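Local coordinates for histidinol-phosphatase (Listeria monocytogenes serotype 4b str. H7858, PDB 6NLR), which probably hydrolyses L-histidinol phosphate to L-histidinol and phosphate, a late step in histidine biosynthesis, at a trinuclear metal centre, at residues A52-A57 / I134-E139; K187-Q190 / D195-D198; K26-D31 / A83-I88; L30-Y35 / R267-Y272; I167-D170 / F174-R177. All blocks are in the same frame, centred on the assembly; numbering follows the deposited sequence.

In the fold
Contacts 3 and 4 share L30 and D31, where helix 20-29 ends, and both reach the sheet through the neighbouring strands 34-40 and 87-95; one is aliphatic packing, the other a T-shaped aromatic pair with the C-terminal helix. Contacts 1 and 2, at the loops near helix 138-149, also touch: K187 NZ is 2.9 Å from D135 O, a probable hydrogen bond, and F188 packs against the loop residues I134, D135 and S137. Contact 1 is a surface contact made by one phenyl ring, and contact 2 is a partly buried amide contact. Contact 5 is the buried one and the most polar, a lysine ammonium set at the end of helix 152-168.

Contact 1: residues A52-A57 / I134-E139. Unlike the reference sequence in segment 134-139: I134 (reference Leu).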
# COMPACT_ATOMS: atom_id res chain seq x y z
N ALA A 52 3.17 7.14 -18.70
CA ALA A 52 2.22 6.96 -19.81
C ALA A 52 0.97 6.34 -19.19
O ALA A 52 0.85 6.32 -17.96
CB ALA A 52 2.85 6.11 -20.89
N GLY A 53 0.04 5.90 -20.02
CA GLY A 53 -1.23 5.35 -19.53
C GLY A 53 -2.15 6.47 -19.08
O GLY A 53 -1.84 7.66 -19.30
N ASP A 54 -3.26 6.10 -18.46
CA ASP A 54 -4.32 7.05 -18.07
C ASP A 54 -3.71 8.12 -17.15
O ASP A 54 -3.25 7.76 -16.09
CB ASP A 54 -5.48 6.28 -17.45
CG ASP A 54 -6.74 7.12 -17.38
OD1 ASP A 54 -6.65 8.23 -16.84
OD2 ASP A 54 -7.78 6.64 -17.85
N LYS A 55 -3.68 9.38 -17.57
CA LYS A 55 -3.12 10.53 -16.79
C LYS A 55 -3.78 10.59 -15.40
O LYS A 55 -3.12 10.98 -14.45
CB LYS A 55 -3.31 11.84 -17.56
CG LYS A 55 -2.40 11.97 -18.78
CD LYS A 55 -2.73 13.12 -19.65
CE LYS A 55 -1.89 13.10 -20.91
NZ LYS A 55 -2.21 14.25 -21.77
N GLU A 56 -5.04 10.19 -15.28
CA GLU A 56 -5.78 10.24 -13.99
C GLU A 56 -5.07 9.38 -12.93
O GLU A 56 -5.09 9.75 -11.75
CB GLU A 56 -7.22 9.80 -14.22
CG GLU A 56 -8.10 9.85 -12.98
CD GLU A 56 -9.58 9.58 -13.29
OE1 GLU A 56 -10.03 9.95 -14.41
OE2 GLU A 56 -10.28 8.99 -12.43
N ALA A 57 -4.41 8.29 -13.32
CA ALA A 57 -3.67 7.44 -12.36
C ALA A 57 -2.56 8.28 -11.71
O ALA A 57 -2.18 7.97 -10.61
CB ALA A 57 -3.10 6.24 -13.06
N ILE A 134 0.04 -0.07 -11.66
CA ILE A 134 -0.30 -1.48 -11.33
C ILE A 134 -1.80 -1.57 -11.00
O ILE A 134 -2.39 -2.63 -11.27
CB ILE A 134 0.56 -1.95 -10.14
CG1 ILE A 134 2.04 -2.04 -10.55
CG2 ILE A 134 0.04 -3.27 -9.57
CD1 ILE A 134 3.00 -1.99 -9.38
N ASP A 135 -2.40 -0.50 -10.46
CA ASP A 135 -3.69 -0.64 -9.73
C ASP A 135 -4.78 0.33 -10.22
O ASP A 135 -5.81 0.38 -9.57
CB ASP A 135 -3.47 -0.50 -8.21
CG ASP A 135 -2.94 0.84 -7.75
OD1 ASP A 135 -2.57 1.65 -8.60
OD2 ASP A 135 -2.91 1.07 -6.54
N PHE A 136 -4.61 1.02 -11.35
CA PHE A 136 -5.64 1.99 -11.80
C PHE A 136 -6.85 1.25 -12.38
O PHE A 136 -7.97 1.49 -11.96
CB PHE A 136 -5.06 3.02 -12.77
CG PHE A 136 -6.09 4.04 -13.17
CD1 PHE A 136 -6.50 5.03 -12.28
CD2 PHE A 136 -6.71 3.97 -14.41
CE1 PHE A 136 -7.48 5.94 -12.64
CE2 PHE A 136 -7.72 4.86 -14.76
CZ PHE A 136 -8.09 5.84 -13.88
N SER A 137 -6.66 0.37 -13.35
CA SER A 137 -7.80 -0.35 -13.97
C SER A 137 -7.26 -1.58 -14.70
O SER A 137 -6.07 -1.58 -15.12
CB SER A 137 -8.61 0.53 -14.90
OG SER A 137 -7.98 0.60 -16.19
N ALA A 138 -8.12 -2.58 -14.87
CA ALA A 138 -7.77 -3.84 -15.57
C ALA A 138 -7.22 -3.52 -16.97
O ALA A 138 -6.18 -4.09 -17.34
CB ALA A 138 -8.98 -4.73 -15.63
N GLU A 139 -7.91 -2.65 -17.72
CA GLU A 139 -7.56 -2.36 -19.14
C GLU A 139 -6.21 -1.61 -19.17
O GLU A 139 -5.35 -1.93 -20.02
CB GLU A 139 -8.67 -1.56 -19.82
CG GLU A 139 -9.97 -2.35 -19.96
CD GLU A 139 -10.94 -2.33 -18.77
OE1 GLU A 139 -10.66 -1.70 -17.70
OE2 GLU A 139 -12.03 -2.93 -18.93
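The backbones of segments 52-57 and 134-139 come nearest at A57 and F136, whose CA atoms lie 5.8 Å apart, between helix 56-59 and the loop leading into helix 138-149. F136 is the single residue of its segment that touches the other. A first torsion of -177° swings the F136 ring away from its own backbone N and out to A57, D54 and E56. A57 CB packs 3.7 Å from F136 CD1, and A57 N lies over one face of the ring. D54 crosses the ring at about a right angle, with D54 OD2 3.6 Å from F136 CE2 and the carboxylate turned 42° from the ring plane. The extended side chain of E56 also runs across it, E56 CG lying 4.0 Å from F136 CE1. The D54 carboxylate is steadied by its own turn, as D54 OD1 accepts from E56 N at 3.0 Å through its anti lone pair. S137 OG caps D140 N, while D140 OD1 takes a hydrogen bond from D54 N and so ties the two turns together. At the surface of the PHP domain, F136, just before the N-cap S137 of helix 138-149, thus packs on the D54 capping turn that leads into helix 56-59.

Contact 2: residues K187-Q190 / D195-D198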
# COMPACT_ATOMS: atom_id res chain seq x y z
N LYS A 187 -4.65 -7.55 -8.25
CA LYS A 187 -5.84 -6.68 -8.10
C LYS A 187 -6.83 -6.91 -9.25
O LYS A 187 -8.05 -6.81 -8.98
CB LYS A 187 -5.47 -5.20 -8.01
CG LYS A 187 -6.68 -4.28 -7.88
CD LYS A 187 -6.32 -2.86 -7.61
CE LYS A 187 -7.54 -1.95 -7.50
NZ LYS A 187 -7.09 -0.58 -7.21
N PHE A 188 -6.37 -7.22 -10.47
CA PHE A 188 -7.26 -7.41 -11.64
C PHE A 188 -7.20 -8.85 -12.14
O PHE A 188 -7.51 -9.12 -13.31
CB PHE A 188 -6.90 -6.40 -12.72
CG PHE A 188 -6.99 -4.97 -12.23
CD1 PHE A 188 -8.20 -4.45 -11.76
CD2 PHE A 188 -5.86 -4.18 -12.21
CE1 PHE A 188 -8.26 -3.15 -11.28
CE2 PHE A 188 -5.94 -2.87 -11.78
CZ PHE A 188 -7.13 -2.36 -11.31
N GLN A 189 -6.79 -9.74 -11.23
CA GLN A 189 -6.66 -11.20 -11.42
C GLN A 189 -7.67 -11.76 -12.44
O GLN A 189 -7.29 -12.44 -13.43
CB GLN A 189 -7.09 -11.82 -10.09
CG GLN A 189 -6.09 -12.78 -9.58
CD GLN A 189 -6.34 -13.11 -8.14
OE1 GLN A 189 -5.39 -13.48 -7.51
NE2 GLN A 189 -7.58 -13.02 -7.64
N GLN A 190 -8.95 -11.54 -12.14
CA GLN A 190 -10.06 -12.28 -12.80
C GLN A 190 -10.21 -11.75 -14.23
O GLN A 190 -10.70 -12.50 -15.07
CB GLN A 190 -11.31 -12.22 -11.92
CG GLN A 190 -11.12 -12.80 -10.50
CD GLN A 190 -10.94 -14.31 -10.28
OE1 GLN A 190 -10.89 -15.16 -11.20
NE2 GLN A 190 -10.84 -14.68 -9.01
N ASP A 195 -6.10 -16.48 -10.69
CA ASP A 195 -6.46 -16.47 -9.25
C ASP A 195 -5.22 -16.97 -8.48
O ASP A 195 -4.17 -17.25 -9.11
CB ASP A 195 -7.77 -17.23 -9.01
CG ASP A 195 -7.72 -18.69 -9.41
OD1 ASP A 195 -6.67 -19.32 -9.10
OD2 ASP A 195 -8.70 -19.20 -10.03
N THR A 196 -5.29 -17.02 -7.17
CA THR A 196 -4.10 -17.29 -6.32
C THR A 196 -3.93 -18.80 -6.22
O THR A 196 -2.95 -19.21 -5.56
CB THR A 196 -4.20 -16.55 -4.98
OG1 THR A 196 -5.41 -16.94 -4.33
CG2 THR A 196 -4.16 -15.05 -5.15
N SER A 197 -4.77 -19.61 -6.87
CA SER A 197 -4.70 -21.08 -6.76
C SER A 197 -3.46 -21.61 -7.50
O SER A 197 -3.12 -22.78 -7.28
CB SER A 197 -5.98 -21.75 -7.24
OG SER A 197 -6.03 -21.80 -8.65
N ASP A 198 -2.85 -20.86 -8.42
CA ASP A 198 -1.89 -21.53 -9.34
C ASP A 198 -0.65 -20.65 -9.58
O ASP A 198 -0.03 -20.70 -10.70
CB ASP A 198 -2.63 -22.00 -10.60
CG ASP A 198 -2.74 -20.89 -11.64
OD1 ASP A 198 -3.02 -19.74 -11.24
OD2 ASP A 198 -2.47 -21.19 -12.83
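The amide of Q189 packs against the backbone of D195 and the methyl of T196, and this is the tight part of the contact. It rests on Q189 CD, which sits 3.5 Å from D195 CA. Q189 OE1 is also placed 3.1 Å from T196 CG2, a short approach that is doubtful in detail. The Q189 and T196 side chains cross at about a right angle. The chi1 of Q189, -129°, is far from any staggered value, but beyond CG the chain runs out extended and carries the amide to the other segment. Q189 OE1 is held by a hydrogen bond with Q186 NE2, so that a polar atom on a buried residue is satisfied close to its own backbone. T196 OG1 finds its partner in E235 OE2.

The other side is looser and reaches the exposed surface. Q190, bent at chi2, brings its amide back so that Q190 NE2 lies 4.0 Å from D195 CB, with amide and carboxylate planes 61° apart. The D195 carboxylate is engaged within its own segment: D195 OD1 accepts from S197 N at 2.9 Å and from S197 OG at 2.6 Å. Two donors on one oxygen, one on its anti and one on its syn side, limit the rotation of the group. The bond to S197 N closes an Asx turn, and the contact as a whole draws together two parts of the long irregular connection between strand 178-179 and helix 201-217.

Contact 3: residues K26-D31 / A83-I88; sequences KAIELD and ASDLLI
In the beta-alpha-beta unit made by strand 3-7, helix 20-29 and strand 34-40, I28 near the end of the helix meets D85 and L86, which lead into the adjacent strand 87-95. The backbones approach most closely at I28 and D85, with CA atoms 6.8 Å apart. I28 does the reaching. Its CG1 stands anti to the carbonyl carbon (chi1 -65°) and the branch continues outward, so that I28 CD1 comes 3.6 Å from D85 CB while I28 CG1 lies 4.1 Å from L86 CB. The aspartate therefore lends its methylene to the contact, its side chain crossing that of I28 at about a right angle. L86, next in the chain, also points toward the helix and is buried, extending the apolar patch to V24 of the same helix and Y35 of strand 34-40.

Just past I28 the helix stops. D31, with a positive phi of 71°, is the C-prime residue of a Schellman motif in which D31 N bonds to I28 O at 2.9 Å and F32 N to A27 O. The motif caps the A27 and I28 carbonyls and redirects the chain into strand 34-40. Away from the contact, K26 NZ and E29 OE2 form a weak salt bridge of 3.5 Å along the helix. A helix laid over parallel strands, sealed by aliphatic side chains near the strand beginnings, is what is expected in the alpha/beta barrel to which PHP domains are related.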
# COMPACT_ATOMS: atom_id res chain seq x y z
N LYS A 26 -16.15 6.17 13.24
CA LYS A 26 -16.59 4.80 12.85
C LYS A 26 -15.60 3.76 13.41
O LYS A 26 -16.06 2.74 13.93
CB LYS A 26 -16.71 4.66 11.34
CG LYS A 26 -17.31 3.33 10.88
CD LYS A 26 -18.75 3.19 11.23
CE LYS A 26 -19.33 1.89 10.74
NZ LYS A 26 -20.80 1.85 10.99
N ALA A 27 -14.30 4.00 13.31
CA ALA A 27 -13.28 3.09 13.87
C ALA A 27 -13.54 2.91 15.37
O ALA A 27 -13.48 1.76 15.85
CB ALA A 27 -11.88 3.54 13.57
N ILE A 28 -13.88 3.99 16.09
CA ILE A 28 -14.13 3.91 17.57
C ILE A 28 -15.39 3.06 17.79
O ILE A 28 -15.37 2.20 18.66
CB ILE A 28 -14.23 5.30 18.19
CG1 ILE A 28 -12.89 6.04 18.09
CG2 ILE A 28 -14.78 5.24 19.62
CD1 ILE A 28 -12.96 7.51 18.37
N GLU A 29 -16.44 3.26 17.01
CA GLU A 29 -17.70 2.47 17.10
C GLU A 29 -17.38 0.99 16.90
O GLU A 29 -18.05 0.17 17.53
CB GLU A 29 -18.70 3.00 16.06
CG GLU A 29 -20.07 2.35 16.05
CD GLU A 29 -20.85 2.71 14.79
OE1 GLU A 29 -20.58 3.80 14.20
OE2 GLU A 29 -21.70 1.91 14.36
N LEU A 30 -16.42 0.64 16.04
CA LEU A 30 -16.06 -0.78 15.77
C LEU A 30 -14.95 -1.25 16.71
O LEU A 30 -14.32 -2.28 16.39
CB LEU A 30 -15.64 -0.94 14.30
CG LEU A 30 -16.73 -0.62 13.28
CD1 LEU A 30 -16.28 -0.95 11.86
CD2 LEU A 30 -18.02 -1.37 13.62
N ASP A 31 -14.64 -0.50 17.78
CA ASP A 31 -13.73 -0.94 18.87
C ASP A 31 -12.26 -1.01 18.42
O ASP A 31 -11.50 -1.76 19.04
CB ASP A 31 -14.14 -2.31 19.42
CG ASP A 31 -15.53 -2.29 20.04
OD1 ASP A 31 -15.78 -1.39 20.88
OD2 ASP A 31 -16.35 -3.16 19.67
N ALA A 83 -7.63 11.15 21.37
CA ALA A 83 -6.56 10.44 22.10
C ALA A 83 -7.16 9.58 23.23
O ALA A 83 -6.66 8.48 23.44
CB ALA A 83 -5.52 11.40 22.61
N SER A 84 -8.22 10.02 23.90
CA SER A 84 -8.80 9.24 25.03
C SER A 84 -9.53 7.99 24.49
O SER A 84 -9.72 7.09 25.29
CB SER A 84 -9.67 10.09 25.93
OG SER A 84 -10.83 10.52 25.24
N ASP A 85 -9.87 7.91 23.21
CA ASP A 85 -10.63 6.78 22.63
C ASP A 85 -9.75 5.86 21.76
O ASP A 85 -10.08 4.69 21.64
CB ASP A 85 -11.78 7.28 21.76
CG ASP A 85 -12.77 8.17 22.48
OD1 ASP A 85 -13.59 7.62 23.23
OD2 ASP A 85 -12.73 9.40 22.24
N LEU A 86 -8.71 6.40 21.13
CA LEU A 86 -8.03 5.77 19.97
C LEU A 86 -6.60 6.33 19.93
O LEU A 86 -6.47 7.56 19.93
CB LEU A 86 -8.80 6.16 18.70
CG LEU A 86 -8.45 5.38 17.44
CD1 LEU A 86 -8.88 3.93 17.59
CD2 LEU A 86 -9.12 5.98 16.22
N LEU A 87 -5.59 5.46 19.87
CA LEU A 87 -4.21 5.89 19.58
C LEU A 87 -4.07 6.08 18.06
O LEU A 87 -4.12 5.07 17.32
CB LEU A 87 -3.22 4.87 20.14
CG LEU A 87 -1.75 5.18 19.85
CD1 LEU A 87 -1.40 6.58 20.36
CD2 LEU A 87 -0.85 4.11 20.47
N ILE A 88 -3.90 7.32 17.62
CA ILE A 88 -3.77 7.66 16.18
C ILE A 88 -2.30 7.91 15.84
O ILE A 88 -1.67 8.70 16.53
CB ILE A 88 -4.69 8.84 15.82
CG1 ILE A 88 -6.15 8.40 16.01
CG2 ILE A 88 -4.40 9.35 14.42
CD1 ILE A 88 -7.18 9.47 15.81

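Contact 4: residues L30-Y35 / R267-Y272; sequences LDFDEY and RGYSTY
Between L30 and Y35 the residue that meets segment 267-272 is F32, whose ring pairs with that of Y269, and the chain comes up to it from the end of helix 20-29. L30 leaves helical geometry and gives its carbonyl O to K2 NZ, after which D31 turns the chain toward the sheet. F32 follows with CG beside its own backbone N (chi1 -79°), which brings the far end of the ring to the tyrosine. F32 CZ lies 4.1 Å from Y269 CD1, and F32 CE2 4.2 Å from Y269 CE1. The pair is T-shaped, the edge of F32 directed at the face of Y269, with centroids 5.5 Å apart and planes at 78°. The two side chains run past each other in opposite directions. F32 also takes part in a cation-pi interaction with K2, and Y269 stacks edge-to-face with Y255, so the pair belongs to a wider aromatic cluster.

This is where the C-terminal helix 269-276 comes back to the first beta-alpha-beta unit, consistent with the closing of a TIM-barrel-like fold in which the chain ends pack together. G268 sits at the N-cap of that helix, and Y272 N bonds to G268 O at 3.0 Å in the turn that carries Y269. Further along the first segment, D33 O accepts from L87 N, and E34 uses OE2 to bond H89 NE2. Y35 N then bonds to L87 O, joining strands 34-40 and 87-95.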
# COMPACT_ATOMS: atom_id res chain seq x y z
N LEU A 30 -16.42 0.64 16.04
CA LEU A 30 -16.06 -0.78 15.77
C LEU A 30 -14.95 -1.25 16.71
O LEU A 30 -14.32 -2.28 16.39
CB LEU A 30 -15.64 -0.94 14.30
CG LEU A 30 -16.73 -0.62 13.28
CD1 LEU A 30 -16.28 -0.95 11.86
CD2 LEU A 30 -18.02 -1.37 13.62
N ASP A 31 -14.64 -0.50 17.78
CA ASP A 31 -13.73 -0.94 18.87
C ASP A 31 -12.26 -1.01 18.42
O ASP A 31 -11.50 -1.76 19.04
CB ASP A 31 -14.14 -2.31 19.42
CG ASP A 31 -15.53 -2.29 20.04
OD1 ASP A 31 -15.78 -1.39 20.88
OD2 ASP A 31 -16.35 -3.16 19.67
N PHE A 32 -11.85 -0.24 17.41
CA PHE A 32 -10.40 -0.10 17.11
C PHE A 32 -9.78 0.66 18.28
O PHE A 32 -10.44 1.58 18.74
CB PHE A 32 -10.18 0.57 15.75
CG PHE A 32 -10.37 -0.39 14.61
CD1 PHE A 32 -11.63 -0.62 14.09
CD2 PHE A 32 -9.30 -1.13 14.13
CE1 PHE A 32 -11.81 -1.56 13.08
CE2 PHE A 32 -9.48 -2.06 13.12
CZ PHE A 32 -10.73 -2.27 12.59
N ASP A 33 -8.61 0.28 18.77
CA ASP A 33 -7.90 1.09 19.79
C ASP A 33 -6.64 1.72 19.17
O ASP A 33 -6.06 2.56 19.82
CB ASP A 33 -7.62 0.30 21.06
CG ASP A 33 -7.15 -1.10 20.79
OD1 ASP A 33 -6.11 -1.21 20.11
OD2 ASP A 33 -7.87 -2.06 21.20
N GLU A 34 -6.28 1.38 17.93
CA GLU A 34 -5.07 1.95 17.29
C GLU A 34 -5.32 2.09 15.79
O GLU A 34 -5.92 1.19 15.19
CB GLU A 34 -3.88 1.05 17.58
CG GLU A 34 -2.57 1.70 17.26
CD GLU A 34 -1.37 0.94 17.80
OE1 GLU A 34 -1.58 -0.11 18.39
OE2 GLU A 34 -0.23 1.40 17.60
N TYR A 35 -4.91 3.22 15.22
CA TYR A 35 -5.38 3.68 13.89
C TYR A 35 -4.28 4.54 13.26
O TYR A 35 -3.91 5.56 13.88
CB TYR A 35 -6.70 4.40 14.11
CG TYR A 35 -7.44 4.86 12.88
CD1 TYR A 35 -7.09 6.04 12.25
CD2 TYR A 35 -8.52 4.16 12.38
CE1 TYR A 35 -7.79 6.52 11.16
CE2 TYR A 35 -9.22 4.61 11.27
CZ TYR A 35 -8.86 5.80 10.67
OH TYR A 35 -9.55 6.29 9.60
N ARG A 267 -13.39 -3.19 7.25
CA ARG A 267 -13.77 -4.21 6.24
C ARG A 267 -12.77 -5.38 6.29
O ARG A 267 -11.55 -5.14 6.43
CB ARG A 267 -13.87 -3.58 4.84
CG ARG A 267 -12.53 -3.15 4.25
CD ARG A 267 -12.75 -2.45 2.93
NE ARG A 267 -11.54 -1.80 2.44
CZ ARG A 267 -11.46 -1.18 1.26
NH1 ARG A 267 -12.49 -1.17 0.43
NH2 ARG A 267 -10.33 -0.57 0.91
N GLY A 268 -13.27 -6.61 6.23
CA GLY A 268 -12.46 -7.84 6.19
C GLY A 268 -11.68 -8.08 7.50
O GLY A 268 -10.78 -8.96 7.51
N TYR A 269 -12.03 -7.41 8.60
CA TYR A 269 -11.27 -7.59 9.85
C TYR A 269 -11.36 -9.06 10.31
O TYR A 269 -10.28 -9.59 10.73
CB TYR A 269 -11.68 -6.64 10.96
CG TYR A 269 -10.71 -6.73 12.11
CD1 TYR A 269 -9.49 -6.09 12.02
CD2 TYR A 269 -10.99 -7.48 13.25
CE1 TYR A 269 -8.57 -6.14 13.05
CE2 TYR A 269 -10.08 -7.56 14.28
CZ TYR A 269 -8.85 -6.91 14.17
OH TYR A 269 -7.94 -7.00 15.17
N SER A 270 -12.55 -9.68 10.27
CA SER A 270 -12.71 -11.10 10.72
C SER A 270 -11.82 -11.98 9.85
O SER A 270 -11.27 -12.96 10.38
CB SER A 270 -14.13 -11.62 10.71
OG SER A 270 -14.17 -13.03 11.10
N THR A 271 -11.68 -11.67 8.55
CA THR A 271 -10.89 -12.47 7.59
C THR A 271 -9.42 -12.38 7.99
O THR A 271 -8.75 -13.42 7.92
CB THR A 271 -11.11 -12.03 6.14
OG1 THR A 271 -12.49 -12.30 5.86
CG2 THR A 271 -10.21 -12.72 5.14
N TYR A 272 -8.97 -11.20 8.44
CA TYR A 272 -7.59 -11.01 8.95
C TYR A 272 -7.34 -11.95 10.13
O TYR A 272 -6.36 -12.68 10.11
CB TYR A 272 -7.34 -9.54 9.29
CG TYR A 272 -6.26 -9.28 10.31
CD1 TYR A 272 -4.93 -9.37 9.95
CD2 TYR A 272 -6.56 -8.92 11.61
CE1 TYR A 272 -3.91 -9.16 10.87
CE2 TYR A 272 -5.56 -8.68 12.54
CZ TYR A 272 -4.24 -8.79 12.17
OH TYR A 272 -3.25 -8.54 13.07

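Contact 5: residues I167-D170 / F174-R177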
# COMPACT_ATOMS: atom_id res chain seq x y z
N ILE A 167 12.34 -3.36 -0.59
CA ILE A 167 12.84 -3.91 0.70
C ILE A 167 14.33 -3.61 0.85
O ILE A 167 14.75 -3.23 1.96
CB ILE A 167 12.52 -5.40 0.81
CG1 ILE A 167 11.00 -5.62 0.86
CG2 ILE A 167 13.21 -6.02 2.01
CD1 ILE A 167 10.58 -7.02 0.47
N GLU A 168 15.10 -3.77 -0.23
CA GLU A 168 16.57 -3.59 -0.23
C GLU A 168 16.92 -2.11 -0.12
O GLU A 168 18.00 -1.82 0.33
CB GLU A 168 17.19 -4.14 -1.52
CG GLU A 168 17.11 -5.65 -1.65
CD GLU A 168 17.37 -6.21 -3.06
OE1 GLU A 168 17.22 -5.46 -4.09
OE2 GLU A 168 17.73 -7.41 -3.14
N ALA A 169 16.04 -1.20 -0.54
CA ALA A 169 16.37 0.23 -0.75
C ALA A 169 16.87 0.89 0.56
O ALA A 169 16.27 0.67 1.63
CB ALA A 169 15.19 0.96 -1.29
N ASP A 170 17.92 1.69 0.46
CA ASP A 170 18.38 2.63 1.51
C ASP A 170 17.61 3.94 1.32
O ASP A 170 18.01 4.73 0.46
CB ASP A 170 19.90 2.82 1.41
CG ASP A 170 20.43 4.09 2.07
OD1 ASP A 170 19.75 4.60 3.00
OD2 ASP A 170 21.52 4.59 1.65
N PHE A 174 14.12 7.21 8.17
CA PHE A 174 12.64 7.35 8.24
C PHE A 174 11.94 6.47 7.19
O PHE A 174 10.73 6.59 7.06
CB PHE A 174 12.27 8.83 8.14
CG PHE A 174 12.86 9.65 9.24
CD1 PHE A 174 12.32 9.63 10.53
CD2 PHE A 174 13.99 10.45 9.02
CE1 PHE A 174 12.88 10.39 11.54
CE2 PHE A 174 14.54 11.21 10.04
CZ PHE A 174 13.99 11.17 11.30
N LYS A 175 12.67 5.58 6.50
CA LYS A 175 12.04 4.56 5.62
C LYS A 175 11.00 3.80 6.43
O LYS A 175 11.27 3.33 7.53
CB LYS A 175 13.08 3.59 5.05
CG LYS A 175 12.53 2.59 4.07
CD LYS A 175 13.53 1.56 3.71
CE LYS A 175 12.97 0.51 2.77
NZ LYS A 175 13.98 -0.54 2.48
N PRO A 176 9.77 3.66 5.92
CA PRO A 176 8.80 2.77 6.54
C PRO A 176 9.36 1.35 6.66
O PRO A 176 10.16 0.95 5.83
CB PRO A 176 7.63 2.76 5.55
CG PRO A 176 7.75 4.10 4.88
CD PRO A 176 9.24 4.37 4.75
N ARG A 177 8.92 0.61 7.68
CA ARG A 177 9.33 -0.79 7.91
C ARG A 177 8.17 -1.74 7.62
O ARG A 177 8.34 -2.96 7.87
CB ARG A 177 9.86 -0.89 9.32
CG ARG A 177 11.12 -0.05 9.47
CD ARG A 177 11.84 -0.35 10.73
NE ARG A 177 13.01 0.51 10.88
CZ ARG A 177 13.59 0.74 12.05
NH1 ARG A 177 13.08 0.17 13.13
NH2 ARG A 177 14.65 1.53 12.13
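The CB of K175 points toward segment 167-170, and the extended chain carries NZ to the end of helix 152-168, where the ammonium group meets backbone oxygens of I167 and A169. A first torsion of -176° sets CG opposite the backbone N, and the nitrogen is carried straight across. K175 NZ donates to A169 O at 2.7 Å, arriving in the carbonyl plane on a lone pair, with a C=O...N angle of 139°. The aliphatic part runs close to the same oxygen, K175 CE lying 3.5 Å and K175 CD 3.6 Å from A169 O. On the helix itself I167 O is 2.8 Å from K175 NZ and takes a weak hydrogen bond from R217 NH2.

A lysine drawn up to carbonyls of the last helical turn and the residue after it is consistent with a side-chain cap of the helix C-terminus, and its positive charge would probably be favoured by the helix end. The residue is buried, and S166 O and Y219 OH share the ammonium with A169, so that it is gripped by several bonds. I167 turns its own side chain the other way, onto I210 and V214 of helix 201-217, while the methyl of A169 packs against Y96.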